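Local coordinates for bifunctional GH43-CE protein (Bacteroides eggerthii, PDB 6MLY), which probably releases xylose from beta-1,4-linked xylan through a family 43 glycosidase domain and carries a second, esterase-like alpha/beta-hydrolase domain, at residues A[80-84]-A[334-338]; A[240-244]-A[288-291]; A[442-447]-A[458-464]; A[589-594]-A[699-703]. One frame throughout, in Å; residues are numbered along the deposited sequence.

Contact 1. Residues A[80-84]-A[334-338]; sequences PTMNL and WNHNP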
loop_
_atom_site.group_PDB
_atom_site.type_symbol
_atom_site.label_atom_id
_atom_site.label_comp_id
_atom_site.label_asym_id
_atom_site.label_seq_id
_atom_site.Cartn_x
_atom_site.Cartn_y
_atom_site.Cartn_z
ATOM N N PRO A 80 -23.191 20.776 5.340
ATOM C CA PRO A 80 -21.737 20.910 5.233
ATOM C C PRO A 80 -20.945 19.619 5.498
ATOM O O PRO A 80 -20.011 19.317 4.754
ATOM C CB PRO A 80 -21.403 21.970 6.293
ATOM C CG PRO A 80 -22.643 22.835 6.351
ATOM C CD PRO A 80 -23.796 21.885 6.101
ATOM N N THR A 81 -21.330 18.869 6.538
ATOM C CA THR A 81 -20.657 17.614 6.914
ATOM C C THR A 81 -20.641 16.641 5.725
ATOM O O THR A 81 -19.613 16.008 5.463
ATOM C CB THR A 81 -21.305 16.976 8.153
ATOM O OG1 THR A 81 -22.699 17.285 8.135
ATOM C CG2 THR A 81 -20.699 17.460 9.453
ATOM N N MET A 82 -21.775 16.546 5.013
ATOM C CA MET A 82 -21.958 15.615 3.891
ATOM C C MET A 82 -21.407 16.219 2.587
ATOM O O MET A 82 -21.034 15.474 1.677
ATOM C CB MET A 82 -23.441 15.271 3.714
ATOM C CG MET A 82 -23.720 14.121 2.746
ATOM S SD MET A 82 -23.501 12.465 3.460
ATOM C CE MET A 82 -21.778 12.156 3.074
ATOM N N ASN A 83 -21.345 17.558 2.509
ATOM C CA ASN A 83 -20.908 18.294 1.300
ATOM C C ASN A 83 -19.417 18.672 1.343
ATOM O O ASN A 83 -18.951 19.346 0.431
ATOM C CB ASN A 83 -21.711 19.584 1.100
ATOM C CG ASN A 83 -23.112 19.357 0.574
ATOM O OD1 ASN A 83 -23.399 18.335 -0.044
ATOM N ND2 ASN A 83 -23.987 20.321 0.797
ATOM N N LEU A 84 -18.682 18.254 2.383
ATOM C CA LEU A 84 -17.272 18.660 2.609
ATOM C C LEU A 84 -17.133 20.187 2.510
ATOM O O LEU A 84 -16.263 20.690 1.794
ATOM C CB LEU A 84 -16.346 17.976 1.593
ATOM C CG LEU A 84 -16.158 16.467 1.747
ATOM C CD1 LEU A 84 -15.345 15.912 0.591
ATOM C CD2 LEU A 84 -15.495 16.116 3.069
ATOM N N TRP A 334 -18.342 8.392 -5.483
ATOM C CA TRP A 334 -17.579 9.571 -5.067
ATOM C C TRP A 334 -17.311 9.522 -3.559
ATOM O O TRP A 334 -17.986 8.822 -2.818
ATOM C CB TRP A 334 -18.319 10.865 -5.424
ATOM C CG TRP A 334 -18.706 10.997 -6.864
ATOM C CD1 TRP A 334 -19.883 10.613 -7.437
ATOM C CD2 TRP A 334 -17.928 11.593 -7.916
ATOM N NE1 TRP A 334 -19.884 10.915 -8.772
ATOM C CE2 TRP A 334 -18.700 11.517 -9.094
ATOM C CE3 TRP A 334 -16.661 12.180 -7.979
ATOM C CZ2 TRP A 334 -18.242 12.001 -10.317
ATOM C CZ3 TRP A 334 -16.210 12.658 -9.188
ATOM C CH2 TRP A 334 -16.992 12.569 -10.341
ATOM N N ASN A 335 -16.313 10.294 -3.123
ATOM C CA ASN A 335 -16.058 10.577 -1.716
ATOM C C ASN A 335 -16.898 11.795 -1.319
ATOM O O ASN A 335 -16.626 12.907 -1.788
ATOM C CB ASN A 335 -14.571 10.829 -1.458
ATOM C CG ASN A 335 -14.266 11.285 -0.045
ATOM O OD1 ASN A 335 -14.905 10.849 0.913
ATOM N ND2 ASN A 335 -13.265 12.141 0.093
ATOM N N HIS A 336 -17.911 11.570 -0.468
ATOM C CA HIS A 336 -18.865 12.599 -0.059
ATOM C C HIS A 336 -19.643 13.079 -1.291
ATOM O O HIS A 336 -19.483 12.527 -2.382
ATOM C CB HIS A 336 -18.155 13.742 0.687
ATOM C CG HIS A 336 -17.875 13.466 2.126
ATOM N ND1 HIS A 336 -16.963 12.511 2.536
ATOM C CD2 HIS A 336 -18.351 14.042 3.250
ATOM C CE1 HIS A 336 -16.907 12.497 3.852
ATOM N NE2 HIS A 336 -17.749 13.428 4.313
ATOM N N ASN A 337 -20.496 14.093 -1.100
ATOM C CA ASN A 337 -21.363 14.603 -2.155
ATOM C C ASN A 337 -20.527 15.237 -3.260
ATOM O O ASN A 337 -19.785 16.185 -3.012
ATOM C CB ASN A 337 -22.381 15.615 -1.629
ATOM C CG ASN A 337 -23.459 14.964 -0.797
ATOM O OD1 ASN A 337 -23.480 13.744 -0.656
ATOM N ND2 ASN A 337 -24.352 15.768 -0.242
ATOM N N PRO A 338 -20.651 14.755 -4.519
ATOM C CA PRO A 338 -19.915 15.343 -5.635
ATOM C C PRO A 338 -20.454 16.738 -5.979
ATOM O O PRO A 338 -21.625 17.015 -5.725
ATOM C CB PRO A 338 -20.171 14.364 -6.791
ATOM C CG PRO A 338 -21.502 13.734 -6.457
ATOM C CD PRO A 338 -21.524 13.649 -4.945
#

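Contact 2. Residues A[240-244]-A[288-291]; sequences GRVVF and WPVL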
loop_
_atom_site.group_PDB
_atom_site.type_symbol
_atom_site.label_atom_id
_atom_site.label_comp_id
_atom_site.label_asym_id
_atom_site.label_seq_id
_atom_site.Cartn_x
_atom_site.Cartn_y
_atom_site.Cartn_z
ATOM N N GLY A 240 -30.578 -17.935 23.034
ATOM C CA GLY A 240 -29.273 -17.366 23.490
ATOM C C GLY A 240 -28.193 -18.429 23.583
ATOM O O GLY A 240 -28.146 -19.181 24.555
ATOM N N ARG A 241 -27.322 -18.481 22.565
ATOM C CA ARG A 241 -26.173 -19.395 22.523
ATOM C C ARG A 241 -25.004 -18.718 21.794
ATOM O O ARG A 241 -25.124 -17.586 21.329
ATOM C CB ARG A 241 -26.555 -20.707 21.828
ATOM C CG ARG A 241 -27.595 -21.530 22.575
ATOM C CD ARG A 241 -27.714 -22.962 22.082
ATOM N NE ARG A 241 -28.816 -23.663 22.741
ATOM C CZ ARG A 241 -29.041 -24.971 22.666
ATOM N NH1 ARG A 241 -28.256 -25.744 21.936
ATOM N NH2 ARG A 241 -30.053 -25.504 23.328
ATOM N N VAL A 242 -23.870 -19.426 21.726
ATOM C CA VAL A 242 -22.757 -19.111 20.824
ATOM C C VAL A 242 -22.804 -20.122 19.669
ATOM O O VAL A 242 -22.755 -21.325 19.908
ATOM C CB VAL A 242 -21.407 -19.154 21.576
ATOM C CG1 VAL A 242 -20.209 -19.054 20.636
ATOM C CG2 VAL A 242 -21.325 -18.085 22.659
ATOM N N VAL A 243 -22.913 -19.641 18.425
ATOM C CA VAL A 243 -23.031 -20.539 17.264
ATOM C C VAL A 243 -21.748 -20.515 16.415
ATOM O O VAL A 243 -21.450 -21.502 15.744
ATOM C CB VAL A 243 -24.277 -20.222 16.413
ATOM C CG1 VAL A 243 -25.531 -20.089 17.267
ATOM C CG2 VAL A 243 -24.083 -18.988 15.545
ATOM N N PHE A 244 -21.004 -19.401 16.417
ATOM C CA PHE A 244 -19.749 -19.320 15.654
ATOM C C PHE A 244 -18.746 -18.409 16.376
ATOM O O PHE A 244 -19.107 -17.349 16.890
ATOM C CB PHE A 244 -20.025 -18.857 14.220
ATOM C CG PHE A 244 -18.956 -19.185 13.204
ATOM C CD1 PHE A 244 -18.303 -20.412 13.211
ATOM C CD2 PHE A 244 -18.625 -18.276 12.211
ATOM C CE1 PHE A 244 -17.326 -20.707 12.271
ATOM C CE2 PHE A 244 -17.654 -18.575 11.266
ATOM C CZ PHE A 244 -17.010 -19.791 11.295
ATOM N N TRP A 288 -31.571 -26.056 16.128
ATOM C CA TRP A 288 -30.586 -24.928 16.173
ATOM C C TRP A 288 -29.675 -24.975 14.948
ATOM O O TRP A 288 -29.429 -26.051 14.409
ATOM C CB TRP A 288 -29.775 -24.970 17.475
ATOM C CG TRP A 288 -30.544 -24.546 18.689
ATOM C CD1 TRP A 288 -31.334 -25.331 19.476
ATOM C CD2 TRP A 288 -30.595 -23.227 19.262
ATOM N NE1 TRP A 288 -31.874 -24.593 20.495
ATOM C CE2 TRP A 288 -31.437 -23.299 20.393
ATOM C CE3 TRP A 288 -30.013 -21.995 18.934
ATOM C CZ2 TRP A 288 -31.710 -22.190 21.193
ATOM C CZ3 TRP A 288 -30.284 -20.900 19.726
ATOM C CH2 TRP A 288 -31.124 -20.997 20.838
ATOM N N PRO A 289 -29.170 -23.813 14.465
ATOM C CA PRO A 289 -28.177 -23.780 13.387
ATOM C C PRO A 289 -26.744 -24.087 13.854
ATOM O O PRO A 289 -26.292 -23.539 14.862
ATOM C CB PRO A 289 -28.270 -22.336 12.869
ATOM C CG PRO A 289 -28.687 -21.533 14.085
ATOM C CD PRO A 289 -29.564 -22.463 14.901
ATOM N N VAL A 290 -26.050 -24.944 13.091
ATOM C CA VAL A 290 -24.672 -25.396 13.367
ATOM C C VAL A 290 -23.752 -24.907 12.237
ATOM O O VAL A 290 -23.783 -25.444 11.130
ATOM C CB VAL A 290 -24.617 -26.932 13.509
ATOM C CG1 VAL A 290 -23.193 -27.439 13.712
ATOM C CG2 VAL A 290 -25.529 -27.434 14.618
ATOM N N LEU A 291 -22.909 -23.911 12.533
ATOM C CA LEU A 291 -22.137 -23.198 11.493
ATOM C C LEU A 291 -20.802 -23.909 11.225
ATOM O O LEU A 291 -19.901 -23.916 12.061
ATOM C CB LEU A 291 -21.947 -21.736 11.917
ATOM C CG LEU A 291 -23.147 -20.829 11.630
ATOM C CD1 LEU A 291 -24.353 -21.224 12.472
ATOM C CD2 LEU A 291 -22.805 -19.363 11.847
#

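Contact 3. Residues A[442-447]-A[458-464]; sequences VYFKAE and YFYYSLD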
loop_
_atom_site.group_PDB
_atom_site.type_symbol
_atom_site.label_atom_id
_atom_site.label_comp_id
_atom_site.label_asym_id
_atom_site.label_seq_id
_atom_site.Cartn_x
_atom_site.Cartn_y
_atom_site.Cartn_z
ATOM N N VAL A 442 0.689 11.560 -19.188
ATOM C CA VAL A 442 1.412 10.860 -18.132
ATOM C C VAL A 442 0.538 9.697 -17.632
ATOM O O VAL A 442 -0.698 9.759 -17.684
ATOM C CB VAL A 442 1.795 11.828 -16.994
ATOM C CG1 VAL A 442 0.570 12.406 -16.305
ATOM C CG2 VAL A 442 2.714 11.179 -15.973
ATOM N N TYR A 443 1.196 8.634 -17.160
ATOM C CA TYR A 443 0.543 7.422 -16.687
ATOM C C TYR A 443 0.885 7.225 -15.206
ATOM O O TYR A 443 1.901 7.733 -14.729
ATOM C CB TYR A 443 0.977 6.227 -17.541
ATOM C CG TYR A 443 0.594 6.306 -18.999
ATOM C CD1 TYR A 443 1.342 7.047 -19.901
ATOM C CD2 TYR A 443 -0.516 5.631 -19.485
ATOM C CE1 TYR A 443 0.992 7.125 -21.240
ATOM C CE2 TYR A 443 -0.875 5.692 -20.822
ATOM C CZ TYR A 443 -0.118 6.441 -21.704
ATOM O OH TYR A 443 -0.470 6.504 -23.019
ATOM N N PHE A 444 0.011 6.509 -14.487
ATOM C CA PHE A 444 0.220 6.152 -13.076
ATOM C C PHE A 444 -0.337 4.752 -12.801
ATOM O O PHE A 444 -1.256 4.293 -13.478
ATOM C CB PHE A 444 -0.434 7.163 -12.132
ATOM C CG PHE A 444 0.145 8.554 -12.196
ATOM C CD1 PHE A 444 1.403 8.826 -11.680
ATOM C CD2 PHE A 444 -0.565 9.593 -12.773
ATOM C CE1 PHE A 444 1.932 10.106 -11.737
ATOM C CE2 PHE A 444 -0.035 10.873 -12.830
ATOM C CZ PHE A 444 1.212 11.128 -12.310
ATOM N N LYS A 445 0.239 4.104 -11.782
ATOM C CA LYS A 445 -0.111 2.755 -11.354
ATOM C C LYS A 445 0.013 2.699 -9.826
ATOM O O LYS A 445 0.866 3.358 -9.243
ATOM C CB LYS A 445 0.798 1.737 -12.055
ATOM C CG LYS A 445 0.523 0.266 -11.757
ATOM C CD LYS A 445 0.986 -0.689 -12.858
ATOM C CE LYS A 445 2.492 -0.845 -12.938
ATOM N NZ LYS A 445 2.896 -1.842 -13.960
ATOM N N ALA A 446 -0.876 1.934 -9.191
ATOM C CA ALA A 446 -0.858 1.724 -7.750
ATOM C C ALA A 446 -1.128 0.244 -7.470
ATOM O O ALA A 446 -2.180 -0.255 -7.834
ATOM C CB ALA A 446 -1.883 2.612 -7.089
ATOM N N GLU A 447 -0.155 -0.434 -6.852
ATOM C CA GLU A 447 -0.238 -1.858 -6.528
ATOM C C GLU A 447 -0.630 -2.019 -5.055
ATOM O O GLU A 447 -0.375 -1.134 -4.238
ATOM C CB GLU A 447 1.096 -2.562 -6.788
ATOM C CG GLU A 447 1.549 -2.516 -8.238
ATOM C CD GLU A 447 2.673 -3.483 -8.571
ATOM O OE1 GLU A 447 3.756 -3.358 -7.955
ATOM O OE2 GLU A 447 2.454 -4.370 -9.430
ATOM N N TYR A 458 2.519 0.039 -3.456
ATOM C CA TYR A 458 3.605 0.537 -4.303
ATOM C C TYR A 458 3.017 1.443 -5.392
ATOM O O TYR A 458 2.058 1.063 -6.066
ATOM C CB TYR A 458 4.375 -0.615 -4.960
ATOM C CG TYR A 458 4.689 -1.789 -4.065
ATOM C CD1 TYR A 458 5.361 -1.626 -2.863
ATOM C CD2 TYR A 458 4.337 -3.079 -4.440
ATOM C CE1 TYR A 458 5.656 -2.709 -2.046
ATOM C CE2 TYR A 458 4.622 -4.171 -3.635
ATOM C CZ TYR A 458 5.283 -3.988 -2.433
ATOM O OH TYR A 458 5.557 -5.074 -1.650
ATOM N N PHE A 459 3.614 2.627 -5.566
ATOM C CA PHE A 459 3.225 3.568 -6.617
ATOM C C PHE A 459 4.302 3.621 -7.704
ATOM O O PHE A 459 5.494 3.496 -7.415
ATOM C CB PHE A 459 2.996 4.962 -6.033
ATOM C CG PHE A 459 1.883 5.028 -5.020
ATOM C CD1 PHE A 459 2.140 4.836 -3.672
ATOM C CD2 PHE A 459 0.575 5.272 -5.414
ATOM C CE1 PHE A 459 1.112 4.894 -2.742
ATOM C CE2 PHE A 459 -0.450 5.329 -4.482
ATOM C CZ PHE A 459 -0.181 5.140 -3.146
ATOM N N TYR A 460 3.852 3.811 -8.950
ATOM C CA TYR A 460 4.711 3.999 -10.114
ATOM C C TYR A 460 4.165 5.163 -10.953
ATOM O O TYR A 460 2.994 5.539 -10.807
ATOM C CB TYR A 460 4.748 2.752 -11.005
ATOM C CG TYR A 460 5.126 1.448 -10.347
ATOM C CD1 TYR A 460 6.300 0.795 -10.684
ATOM C CD2 TYR A 460 4.284 0.831 -9.436
ATOM C CE1 TYR A 460 6.647 -0.418 -10.111
ATOM C CE2 TYR A 460 4.618 -0.380 -8.851
ATOM C CZ TYR A 460 5.804 -1.007 -9.190
ATOM O OH TYR A 460 6.130 -2.201 -8.619
ATOM N N TYR A 461 5.020 5.709 -11.832
ATOM C CA TYR A 461 4.591 6.594 -12.919
ATOM C C TYR A 461 5.100 6.013 -14.243
ATOM O O TYR A 461 5.775 4.991 -14.250
ATOM C CB TYR A 461 5.046 8.035 -12.672
ATOM C CG TYR A 461 6.493 8.331 -12.974
ATOM C CD1 TYR A 461 6.904 8.677 -14.253
ATOM C CD2 TYR A 461 7.454 8.305 -11.975
ATOM C CE1 TYR A 461 8.232 8.962 -14.535
ATOM C CE2 TYR A 461 8.784 8.592 -12.237
ATOM C CZ TYR A 461 9.175 8.925 -13.524
ATOM O OH TYR A 461 10.482 9.206 -13.798
ATOM N N SER A 462 4.736 6.659 -15.353
ATOM C CA SER A 462 5.153 6.237 -16.684
ATOM C C SER A 462 4.807 7.326 -17.712
ATOM O O SER A 462 3.804 8.017 -17.564
ATOM C CB SER A 462 4.545 4.902 -17.036
ATOM O OG SER A 462 4.776 4.572 -18.397
ATOM N N LEU A 463 5.662 7.471 -18.738
ATOM C CA LEU A 463 5.504 8.464 -19.814
ATOM C C LEU A 463 5.031 7.773 -21.100
ATOM O O LEU A 463 4.931 8.410 -22.147
ATOM C CB LEU A 463 6.853 9.157 -20.044
ATOM C CG LEU A 463 7.575 9.662 -18.794
ATOM C CD1 LEU A 463 8.813 10.459 -19.171
ATOM C CD2 LEU A 463 6.655 10.505 -17.927
ATOM N N ASP A 464 4.694 6.485 -20.981
ATOM C CA ASP A 464 4.672 5.522 -22.074
ATOM C C ASP A 464 3.608 4.462 -21.747
ATOM O O ASP A 464 3.165 4.347 -20.597
ATOM C CB ASP A 464 6.093 4.969 -22.242
ATOM C CG ASP A 464 6.303 3.892 -23.293
ATOM O OD1 ASP A 464 5.342 3.147 -23.594
ATOM O OD2 ASP A 464 7.451 3.788 -23.781
#

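Contact 4. Residues A[589-594]-A[699-703]; sequences SGDAKF and ALIGG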
loop_
_atom_site.group_PDB
_atom_site.type_symbol
_atom_site.label_atom_id
_atom_site.label_comp_id
_atom_site.label_asym_id
_atom_site.label_seq_id
_atom_site.Cartn_x
_atom_site.Cartn_y
_atom_site.Cartn_z
ATOM N N SER A 589 24.639 4.232 14.649
ATOM C CA SER A 589 25.658 4.271 15.692
ATOM C C SER A 589 25.021 4.618 17.045
ATOM O O SER A 589 25.622 4.377 18.090
ATOM C CB SER A 589 26.780 5.222 15.339
ATOM O OG SER A 589 26.281 6.509 15.010
ATOM N N GLY A 590 23.811 5.195 17.012
ATOM C CA GLY A 590 22.991 5.423 18.206
ATOM C C GLY A 590 22.397 4.129 18.739
ATOM O O GLY A 590 22.370 3.909 19.947
ATOM N N ASP A 591 21.928 3.276 17.820
ATOM C CA ASP A 591 21.288 1.992 18.132
ATOM C C ASP A 591 22.310 1.034 18.755
ATOM O O ASP A 591 22.153 0.619 19.904
ATOM C CB ASP A 591 20.662 1.369 16.881
ATOM C CG ASP A 591 19.571 2.223 16.261
ATOM O OD1 ASP A 591 18.521 2.395 16.918
ATOM O OD2 ASP A 591 19.781 2.708 15.129
ATOM N N ALA A 592 23.345 0.687 17.978
ATOM C CA ALA A 592 24.440 -0.186 18.416
ATOM C C ALA A 592 25.775 0.436 17.991
ATOM O O ALA A 592 25.791 1.496 17.370
ATOM C CB ALA A 592 24.255 -1.570 17.838
ATOM N N LYS A 593 26.881 -0.227 18.340
ATOM C CA LYS A 593 28.228 0.211 17.961
ATOM C C LYS A 593 28.895 -0.878 17.109
ATOM O O LYS A 593 28.459 -2.030 17.107
ATOM C CB LYS A 593 29.064 0.524 19.207
ATOM C CG LYS A 593 28.468 1.555 20.160
ATOM C CD LYS A 593 28.240 2.927 19.543
ATOM C CE LYS A 593 27.596 3.916 20.495
ATOM N NZ LYS A 593 27.365 5.234 19.856
ATOM N N PHE A 594 29.956 -0.488 16.390
ATOM C CA PHE A 594 30.737 -1.392 15.533
ATOM C C PHE A 594 31.223 -2.569 16.377
ATOM O O PHE A 594 31.692 -2.374 17.496
ATOM C CB PHE A 594 31.899 -0.645 14.870
ATOM C CG PHE A 594 32.654 -1.440 13.834
ATOM C CD1 PHE A 594 33.795 -2.150 14.176
ATOM C CD2 PHE A 594 32.216 -1.493 12.521
ATOM C CE1 PHE A 594 34.477 -2.896 13.229
ATOM C CE2 PHE A 594 32.904 -2.234 11.572
ATOM C CZ PHE A 594 34.033 -2.934 11.929
ATOM N N ALA A 699 31.458 8.148 17.429
ATOM C CA ALA A 699 30.125 7.659 17.752
ATOM C C ALA A 699 29.977 6.199 17.304
ATOM O O ALA A 699 29.277 5.434 17.953
ATOM C CB ALA A 699 29.076 8.536 17.111
ATOM N N LEU A 700 30.626 5.833 16.193
ATOM C CA LEU A 700 30.457 4.515 15.571
ATOM C C LEU A 700 31.101 3.420 16.430
ATOM O O LEU A 700 30.598 2.309 16.482
ATOM C CB LEU A 700 31.070 4.533 14.167
ATOM C CG LEU A 700 31.102 3.188 13.442
ATOM C CD1 LEU A 700 29.691 2.714 13.118
ATOM C CD2 LEU A 700 31.962 3.271 12.182
ATOM N N ILE A 701 32.231 3.732 17.066
ATOM C CA ILE A 701 32.966 2.758 17.875
ATOM C C ILE A 701 32.536 2.888 19.339
ATOM O O ILE A 701 32.845 2.022 20.148
ATOM C CB ILE A 701 34.491 2.931 17.715
ATOM C CG1 ILE A 701 34.998 4.220 18.372
ATOM C CG2 ILE A 701 34.885 2.846 16.247
ATOM C CD1 ILE A 701 36.500 4.345 18.408
ATOM N N GLY A 702 31.846 3.982 19.672
ATOM C CA GLY A 702 31.499 4.280 21.050
ATOM C C GLY A 702 32.751 4.422 21.895
ATOM O O GLY A 702 32.963 3.670 22.842
ATOM N N GLY A 703 33.591 5.389 21.516
ATOM C CA GLY A 703 34.889 5.605 22.134
ATOM C C GLY A 703 35.662 6.709 21.430
ATOM O O GLY A 703 35.304 7.125 20.323
#

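Contact 1. Residues A[80-84]-A[334-338]
Thr81 opens the contact with its backbone: its carbonyl O lies in the plane of the His336 ring, 3.2 Å from CD2. One residue on, Met82 O accepts the N-H of Asn337 at 3.1 Å in a nearly straight bond (169°), and also sits at the edge of the His336 ring. With CG anti to the backbone N (chi1 -169°) and the thioether folded back at the next two bonds, Met82 sets CG against the amide of Asn337 and swings CE to 3.9 Å from His336 CD2. These residues belong to a short, weakly bonded helical turn about 80-83 of the glycosidase part, while 334-338 runs off the end of strand 333-335 in the concanavalin A-like part, so the contact is a buried seam between the two domains. Asn83 OD1 next takes ND2 of Asn337 at 2.7 Å, the two amide planes turned 59° apart; Asn83 ND2 goes to Asn78, and Asn337 ND2 also reaches the carbonyl of Ala77. Leu84, just past that turn with positive phi, lays CD2 over the centre of the His336 ring, 3.6 Å from its centroid, a CH-pi contact. ND1 of His336 donates to Asn335 OD1 at 3.1 Å and NE2 pairs with the backbone N of Thr90, fixing how the imidazole faces the leucine; Asn335 ND2 is itself bonded to Tyr91 OH.

Contact 2. Residues A[240-244]-A[288-291]
Segments 240-244 and 288-291 run side by side in nearly the same sense, their end-to-end directions 22° apart, yet no hydrogen bond joins them; Phe244 and Leu291 are the nearest backbone pair, with CA atoms 6.2 Å apart. Side chains therefore bridge the gap. At the exposed end Arg241, extended from CG to NE, lies along one face of the Trp288 indole. Its CD stands almost centrally above the six-membered ring, 3.8 Å from the centroid, and the guanidinium stacks over the five-membered ring with planes 17° apart, a cation-pi pair. Trp288 also meets Gly240, whose N lies near the ring plane 3.8 Å from CH2. Were Trp288 an alanine, the arginine would probably lose its flat platform, leaving the guanidinium freer to swing. Both segments are loops on the surface of the family 43 glycosidase domain, a five-bladed beta-propeller in this family, and their inner ends rest on strands 262-269 and 275-282. There the packing turns apolar. Leu291 forks between two neighbours: CD1 comes to 3.8 Å from Val243 CG2, while CD2 presses on Phe244 CB at 3.7 Å. Phe244 and Leu291 both lie against Val280.

Contact 3. Residues A[442-447]-A[458-464]
The side chains of Glu447 and Tyr460 make the tight part of the contact. Glu447 is carried up to the phenol by an extended chain beyond CG, and Tyr460 OH donates to its OE1 at 2.7 Å, coming from above the carboxylate plane, which stands 86° to the ring. OE2 is held by Ser515, so the buried carboxylate is gripped at both oxygens. A phenylalanine in place of Tyr460 would probably leave the buried OE1 without this donor. Over one face of the Tyr460 ring passes Lys445 CE; its NZ stands 5.3 Å from the centroid, at most a weak attraction, and also has a cation-pi contact with Trp468, while Arg518 adds one to the Tyr460 ring. On the face that carries Phe444, Ala446, Phe459 and Tyr461, Ala446 CB meets Phe459 CD2 at 4.0 Å and Phe444 CE1 meets Tyr461 CB at 3.9 Å, packing that continues onto Ile419 and Met421 of strand 418-423. The other end is looser. Tyr443 N still donates to Ser462 O at 2.7 Å, but the return bond from Ser462 N is weak, and the chain then leaves the strand, placing Asp464 O over one face of the partly exposed Tyr443 ring, 3.3 Å from CD1. The regular alternation of hydrogen-bonded and non-hydrogen-bonded pairs is that of an antiparallel hairpin, here in a sheet of the concanavalin A-like beta-sandwich.

Contact 4. Residues A[589-594]-A[699-703]
Lys593 leans its whole side chain against the end of helix 696-701, and its atoms can be taken in order. CB lies 3.6 Å from the carbonyl O of Leu700. CG, placed beside the backbone N, comes over Gly702, the positive-phi residue just past the helix; a CB on that glycine would fall very close to Lys593 CG, so the missing side chain probably helps the lysine pass. The chain bends at chi2 (-60°) and then runs straight, bringing CD to 3.1 Å from Ala699 O and CE to 3.4 Å from the same oxygen as both pass Gly702. At the tip, NZ donates to Ala699 O at 2.7 Å, lying in the plane of that carbonyl, and also to Ser589 O of its own segment at 2.6 Å.

Alongside, the backbone makes a nearly straight bond, Phe594 N to Leu700 O at 2.9 Å and 175°. Phe594 CB then packs on Leu700 CG at 4.2 Å, while its ring heads off toward Met711 and Leu715. Ser589 sets CB 3.6 Å from Ala699 O, and its OG is bonded to the carbonyl of Trp557. The loop 589-594 leads into helix 596-610 of the alpha/beta-hydrolase domain, so the contact joins that loop to the C-terminal turn of a second helix. Carbonyls at a helix C-terminus carry partial negative charge, and the lysine ammonium and the Phe594 N-H meet two of them; the charge is therefore probably stabilised by the helix end, with the ammonium tying loop and helix together.

How the contacts relate
Following the chain from the N terminus, residues 80-84 open the longest loop, which contact 1 closes 250 residues later at 334-338, tying the glycosidase domain to the concanavalin A-like domain. Contact 2 is nested inside that loop: it joins two surface loops of the glycosidase domain alone, its centre 41 Å from that of contact 1. Contact 3 follows in series as a short hairpin closure within the beta-sandwich, and contact 4 comes last, closing a span of 104 intervening residues of the alpha/beta-hydrolase domain. None of the four cross or touch. Contacts 1 and 4 lie on opposite sides of the chain's centre, their centres 53 Å apart.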